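Local structure of endosialidase (Enterobacteria phage phi92, 4HIZ) at residues 146-151 with 160-165; 290-295 with 305-310. The protein cleaves polysialic acid as an endosialidase of a bacteriophage, probably acting on both alpha-2,8 and alpha-2,9 linkages of the polymer. All blocks are in the same frame, centred on the assembly; numbering follows the deposited sequence.

Contact 1 (146-151 with 160-165). With FRU (beta-D-fructofuranose), chain G; EDO (1,2-ethanediol), chain P.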
loop_
_atom_site.group_PDB
_atom_site.type_symbol
_atom_site.label_atom_id
_atom_site.label_comp_id
_atom_site.label_asym_id
_atom_site.label_seq_id
_atom_site.Cartn_x
_atom_site.Cartn_y
_atom_site.Cartn_z
ATOM N N TYR A 146 7.096 4.771 27.482
ATOM C CA TYR A 146 8.438 4.276 27.221
ATOM C C TYR A 146 9.247 5.154 26.248
ATOM O O TYR A 146 8.676 6.026 25.576
ATOM C CB TYR A 146 8.336 2.868 26.696
ATOM C CG TYR A 146 7.820 1.843 27.674
ATOM C CD1 TYR A 146 8.469 1.625 28.911
ATOM C CD2 TYR A 146 6.714 1.058 27.352
ATOM C CE1 TYR A 146 8.024 0.638 29.785
ATOM C CE2 TYR A 146 6.252 0.059 28.225
ATOM C CZ TYR A 146 6.919 -0.153 29.427
ATOM O OH TYR A 146 6.467 -1.142 30.279
ATOM N N HIS A 147 10.560 4.908 26.176
ATOM C CA HIS A 147 11.482 5.691 25.355
ATOM C C HIS A 147 12.789 4.886 25.305
ATOM O O HIS A 147 13.117 4.159 26.235
ATOM C CB HIS A 147 11.708 7.035 26.088
ATOM C CG HIS A 147 12.619 7.996 25.397
ATOM N ND1 HIS A 147 13.983 8.047 25.626
ATOM C CD2 HIS A 147 12.341 9.018 24.550
ATOM C CE1 HIS A 147 14.506 9.034 24.918
ATOM N NE2 HIS A 147 13.530 9.638 24.256
ATOM N N CYS A 148 13.532 4.981 24.208
ATOM C CA CYS A 148 14.781 4.247 24.132
ATOM C C CYS A 148 15.735 4.887 23.159
ATOM O O CYS A 148 15.337 5.195 22.010
ATOM C CB CYS A 148 14.492 2.794 23.681
ATOM S SG CYS A 148 15.982 1.731 23.523
ATOM N N MET A 149 16.981 5.071 23.584
ATOM C CA MET A 149 18.074 5.454 22.693
ATOM C C MET A 149 19.294 4.530 22.810
ATOM O O MET A 149 20.353 4.823 22.236
ATOM C CB MET A 149 18.480 6.921 22.908
ATOM C CG MET A 149 17.380 7.909 22.443
ATOM S SD MET A 149 17.927 9.583 22.762
ATOM C CE MET A 149 16.585 10.471 21.945
ATOM N N SER A 150 19.168 3.418 23.542
ATOM C CA SER A 150 20.292 2.488 23.670
ATOM C C SER A 150 19.751 1.087 23.438
ATOM O O SER A 150 18.885 0.626 24.204
ATOM C CB SER A 150 20.882 2.574 25.100
ATOM O OG SER A 150 21.968 1.656 25.200
ATOM N N MET A 151 20.254 0.414 22.395
ATOM C CA MET A 151 19.842 -0.950 22.074
ATOM C C MET A 151 20.932 -1.609 21.238
ATOM O O MET A 151 21.632 -0.935 20.461
ATOM C CB MET A 151 18.563 -0.887 21.197
ATOM C CG MET A 151 17.961 -2.274 20.858
ATOM S SD MET A 151 16.442 -2.121 19.849
ATOM C CE MET A 151 15.274 -1.503 21.073
ATOM N N ALA A 160 18.217 -3.775 25.528
ATOM C CA ALA A 160 17.771 -2.407 25.323
ATOM C C ALA A 160 17.603 -1.736 26.686
ATOM O O ALA A 160 17.127 -2.377 27.639
ATOM C CB ALA A 160 16.436 -2.383 24.546
ATOM N N VAL A 161 17.950 -0.451 26.791
ATOM C CA VAL A 161 17.597 0.256 28.006
ATOM C C VAL A 161 16.278 0.952 27.693
ATOM O O VAL A 161 16.242 1.946 26.950
ATOM C CB VAL A 161 18.650 1.299 28.453
ATOM C CG1 VAL A 161 18.184 2.002 29.761
ATOM C CG2 VAL A 161 19.996 0.607 28.674
ATOM N N ILE A 162 15.205 0.382 28.230
ATOM C CA ILE A 162 13.871 0.904 28.013
ATOM C C ILE A 162 13.548 1.831 29.164
ATOM O O ILE A 162 13.477 1.424 30.339
ATOM C CB ILE A 162 12.828 -0.216 27.923
ATOM C CG1 ILE A 162 13.135 -1.125 26.721
ATOM C CG2 ILE A 162 11.434 0.391 27.838
ATOM C CD1 ILE A 162 13.180 -0.386 25.333
ATOM N N GLU A 163 13.424 3.101 28.831
ATOM C CA GLU A 163 13.206 4.150 29.813
ATOM C C GLU A 163 11.725 4.398 30.013
ATOM O O GLU A 163 10.937 4.293 29.067
ATOM C CB GLU A 163 13.842 5.438 29.290
ATOM C CG GLU A 163 15.386 5.378 29.233
ATOM C CD GLU A 163 16.007 6.643 28.699
ATOM O OE1 GLU A 163 15.281 7.459 28.046
ATOM O OE2 GLU A 163 17.235 6.810 28.893
ATOM N N THR A 164 11.352 4.801 31.228
ATOM C CA THR A 164 9.994 5.257 31.500
ATOM C C THR A 164 10.090 6.753 31.778
ATOM O O THR A 164 10.821 7.168 32.703
ATOM C CB THR A 164 9.405 4.533 32.728
ATOM O OG1 THR A 164 9.227 3.154 32.436
ATOM C CG2 THR A 164 8.049 5.106 33.114
ATOM N N ARG A 165 9.402 7.574 30.983
ATOM C CA ARG A 165 9.537 9.037 31.103
ATOM C C ARG A 165 8.167 9.665 31.305
ATOM O O ARG A 165 7.143 9.144 30.833
ATOM C CB ARG A 165 10.208 9.636 29.841
ATOM C CG ARG A 165 11.538 8.860 29.481
ATOM C CD ARG A 165 12.438 9.617 28.462
ATOM N NE ARG A 165 12.983 10.845 29.052
ATOM C CZ ARG A 165 14.272 11.031 29.361
ATOM N NH1 ARG A 165 14.661 12.188 29.907
ATOM N NH2 ARG A 165 15.183 10.086 29.091
HETATM C C1 FRU G . 5.216 -1.538 35.972
HETATM C C2 FRU G . 6.138 -2.193 35.045
HETATM C C3 FRU G . 7.154 -1.511 34.291
HETATM C C4 FRU G . 7.662 -2.546 33.366
HETATM C C5 FRU G . 6.434 -3.380 33.146
HETATM C C6 FRU G . 6.668 -4.775 32.586
HETATM O O1 FRU G . 4.251 -1.049 35.061
HETATM O O2 FRU G . 7.084 -2.709 36.076
HETATM O O3 FRU G . 8.147 -0.751 35.024
HETATM O O4 FRU G . 8.150 -1.926 32.134
HETATM O O5 FRU G . 5.763 -3.453 34.426
HETATM O O6 FRU G . 7.252 -5.576 33.564
HETATM C C1 EDO P . 12.951 11.881 21.924
HETATM O O1 EDO P . 13.639 12.164 23.144
HETATM C C2 EDO P . 11.564 12.483 22.031
HETATM O O2 EDO P . 11.768 13.827 22.489
HETATM O O HOH W 1 17.659 4.152 26.182
#

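Contact 2 (290-295 with 305-310)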
loop_
_atom_site.group_PDB
_atom_site.type_symbol
_atom_site.label_atom_id
_atom_site.label_comp_id
_atom_site.label_asym_id
_atom_site.label_seq_id
_atom_site.Cartn_x
_atom_site.Cartn_y
_atom_site.Cartn_z
ATOM N N THR A 290 19.895 12.126 32.282
ATOM C CA THR A 290 18.973 12.790 31.355
ATOM C C THR A 290 18.560 11.775 30.298
ATOM O O THR A 290 17.370 11.605 30.016
ATOM C CB THR A 290 19.652 13.989 30.706
ATOM O OG1 THR A 290 19.966 14.943 31.726
ATOM C CG2 THR A 290 18.722 14.693 29.715
ATOM N N GLU A 291 19.550 11.112 29.718
ATOM C CA GLU A 291 19.301 10.098 28.681
ATOM C C GLU A 291 20.341 9.026 28.746
ATOM O O GLU A 291 21.512 9.320 28.991
ATOM C CB GLU A 291 19.356 10.682 27.236
ATOM C CG GLU A 291 18.190 11.585 26.876
ATOM C CD GLU A 291 18.381 12.322 25.553
ATOM O OE1 GLU A 291 19.530 12.474 25.116
ATOM O OE2 GLU A 291 17.390 12.738 24.925
ATOM N N THR A 292 19.913 7.780 28.528
ATOM C CA THR A 292 20.815 6.698 28.127
ATOM C C THR A 292 20.789 6.615 26.593
ATOM O O THR A 292 19.726 6.818 25.959
ATOM C CB THR A 292 20.427 5.339 28.745
ATOM O OG1 THR A 292 19.082 4.977 28.417
ATOM C CG2 THR A 292 20.532 5.386 30.315
ATOM N N HIS A 293 21.945 6.317 26.013
ATOM C CA HIS A 293 22.131 6.577 24.577
ATOM C C HIS A 293 23.344 5.830 24.081
ATOM O O HIS A 293 24.434 5.962 24.671
ATOM C CB HIS A 293 22.301 8.104 24.374
ATOM C CG HIS A 293 22.568 8.525 22.952
ATOM N ND1 HIS A 293 23.842 8.581 22.424
ATOM C CD2 HIS A 293 21.736 8.967 21.970
ATOM C CE1 HIS A 293 23.784 9.048 21.180
ATOM N NE2 HIS A 293 22.519 9.298 20.891
ATOM N N SER A 294 23.163 5.002 23.039
ATOM C CA SER A 294 24.256 4.234 22.423
ATOM C C SER A 294 24.580 2.969 23.237
ATOM O O SER A 294 24.290 2.874 24.448
ATOM C CB SER A 294 25.523 5.105 22.201
ATOM O OG SER A 294 26.354 4.558 21.184
ATOM N N PHE A 295 25.183 2.015 22.555
ATOM C CA PHE A 295 25.401 0.683 23.119
ATOM C C PHE A 295 26.606 0.106 22.413
ATOM O O PHE A 295 26.711 0.181 21.179
ATOM C CB PHE A 295 24.162 -0.199 22.841
ATOM C CG PHE A 295 24.291 -1.606 23.327
ATOM C CD1 PHE A 295 24.801 -2.588 22.489
ATOM C CD2 PHE A 295 23.881 -1.947 24.613
ATOM C CE1 PHE A 295 24.894 -3.940 22.918
ATOM C CE2 PHE A 295 23.974 -3.274 25.071
ATOM C CZ PHE A 295 24.481 -4.269 24.218
ATOM N N PHE A 305 29.313 -5.069 28.383
ATOM C CA PHE A 305 28.951 -4.016 27.430
ATOM C C PHE A 305 28.831 -2.667 28.122
ATOM O O PHE A 305 28.864 -2.572 29.350
ATOM C CB PHE A 305 27.700 -4.388 26.606
ATOM C CG PHE A 305 26.405 -4.586 27.399
ATOM C CD1 PHE A 305 25.787 -3.533 28.093
ATOM C CD2 PHE A 305 25.726 -5.801 27.311
ATOM C CE1 PHE A 305 24.555 -3.728 28.756
ATOM C CE2 PHE A 305 24.474 -5.997 27.945
ATOM C CZ PHE A 305 23.891 -4.986 28.681
ATOM N N ALA A 306 28.726 -1.614 27.323
ATOM C CA ALA A 306 28.632 -0.280 27.875
ATOM C C ALA A 306 27.438 0.436 27.221
ATOM O O ALA A 306 27.130 0.205 26.044
ATOM C CB ALA A 306 29.909 0.507 27.627
ATOM N N VAL A 307 26.793 1.312 27.990
ATOM C CA VAL A 307 25.675 2.133 27.495
ATOM C C VAL A 307 26.082 3.586 27.729
ATOM O O VAL A 307 26.627 3.900 28.784
ATOM C CB VAL A 307 24.421 1.816 28.328
ATOM C CG1 VAL A 307 23.337 2.901 28.209
ATOM C CG2 VAL A 307 23.893 0.400 28.002
ATOM N N GLY A 308 25.873 4.471 26.751
ATOM C CA GLY A 308 26.241 5.862 26.982
ATOM C C GLY A 308 25.201 6.565 27.846
ATOM O O GLY A 308 24.023 6.171 27.898
ATOM N N TYR A 309 25.617 7.625 28.526
ATOM C CA TYR A 309 24.616 8.434 29.247
ATOM C C TYR A 309 25.143 9.836 29.499
ATOM O O TYR A 309 26.362 10.101 29.398
ATOM C CB TYR A 309 24.254 7.798 30.623
ATOM C CG TYR A 309 25.248 8.155 31.740
ATOM C CD1 TYR A 309 26.462 7.466 31.858
ATOM C CD2 TYR A 309 24.965 9.171 32.642
ATOM C CE1 TYR A 309 27.368 7.756 32.871
ATOM C CE2 TYR A 309 25.885 9.493 33.652
ATOM C CZ TYR A 309 27.074 8.782 33.748
ATOM O OH TYR A 309 27.998 9.097 34.745
ATOM N N HIS A 310 24.224 10.739 29.791
ATOM C CA HIS A 310 24.658 12.037 30.311
ATOM C C HIS A 310 23.607 12.613 31.240
ATOM O O HIS A 310 22.416 12.214 31.230
ATOM C CB HIS A 310 24.946 13.014 29.136
ATOM C CG HIS A 310 23.724 13.656 28.548
ATOM N ND1 HIS A 310 22.890 13.012 27.660
ATOM C CD2 HIS A 310 23.205 14.900 28.717
ATOM C CE1 HIS A 310 21.912 13.833 27.296
ATOM N NE2 HIS A 310 22.069 14.982 27.938
HETATM O O HOH W 2 23.073 10.346 26.658
#

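Contact 1 (146-151 with 160-165)
His147 and Glu163 run alongside each other, their planes nearly parallel (10°) but offset, so that the 2.8 Å hydrogen bond from His147 ND1 to Glu163 OE1 runs tilted from both. The same oxygen takes a salt-bridged hydrogen bond from Arg165 NH2, also 2.8 Å, and the two donors come from opposite faces of the carboxylate, which fixes its rotation; Glu163 OE2 is held by Thr292. Arg165 folds back at chi3 (67°), and its CD makes a CH-pi contact over one face of the His147 ring, 3.7 Å from the centroid.

The backbones form an antiparallel hairpin within the catalytic beta-propeller, strand 144-154 being the first of its four-stranded sheet. Glu163 N binds His147 O at 2.8 Å. Where the first strand bends at Met149, a water bridges Met149 N and Val161 O; beyond it Val161 N bonds to Ser150 O.

Among the apolar contacts, Ile162 CG2 presses on Tyr146 CD1 (3.4 Å), its CD1 meets Cys148 CB, and Met151 CE reaches Ala160 CB at the far end. Tyr146 belongs to a glycan pocket: its OH lies 2.6 Å from O4 of the bound fructose, which Glu176 and Asp138 also hold.

Contact 2 (290-295 with 305-310)
Across the start of this hairpin, Thr290 and Glu291 share the single partner His310, a classic beta bulge. It opens the antiparallel pairing of strands 291-297 and 304-311, the first two of a four-stranded sheet in the catalytic beta-propeller. Thr290 N gives the carbonyl of His310 a hydrogen bond of 2.7 Å, in the carbonyl plane, while Glu291 N adds only a weak one to that oxygen. His310 N answers with a bond to Glu291 O.

The side chain of His310 leaves its CB with CG between the backbone N and the carbonyl carbon (chi1 80°), which turns the imidazole back over the bulge. On the side of the ring nearer the strand backbone, ND1 shares a water with Glu291 O, 2.9 Å from ND1. Farther round, CE1 has Glu291 OE1 in the ring plane at 3.5 Å; the carboxylate stands almost perpendicular to the imidazole, their planes 88° apart. CD2 and NE2 lie beneath Thr290, whose CB makes a CH-pi contact over one face, toward the rim. At the tip, NE2 also meets the methyl CG2 of Thr290 at 3.8 Å.

Beyond the bulge, His293 N bonds to Gly308 O, and Gly308 N to Ser294 O, both donors lying well above the plane of the carbonyl they reach. Gly308 has no side chain to accommodate where His293 O approaches closely. Thr292 CB touches Val307 CG1 on the face that also carries Phe295. That phenylalanine brings its ring to Phe305, the planes inclined at 48°, and its CE2 sits 3.5 Å above the centre of the Phe305 ring.

From the N terminus, the chain runs through 146-151, turns, and returns through 160-165, so contact 1 closes a short hairpin loop. It adds strand 172-181, makes an excursion through the eight-stranded sheet of 185-264, and comes back to finish the first sheet with strand 272-275 before reaching 290-295, where contact 2 closes a second hairpin with 305-310. The two loops are in series, neither nested nor crossed. Yet their centres lie 10 Å apart and the hairpins touch: Ser150 OG and Ser294 O, 2.7 Å apart, probably share a hydrogen bond. With the Glu163-Thr292 link and Val161 packed on Thr292, this ties two successive four-stranded sheets of the propeller together.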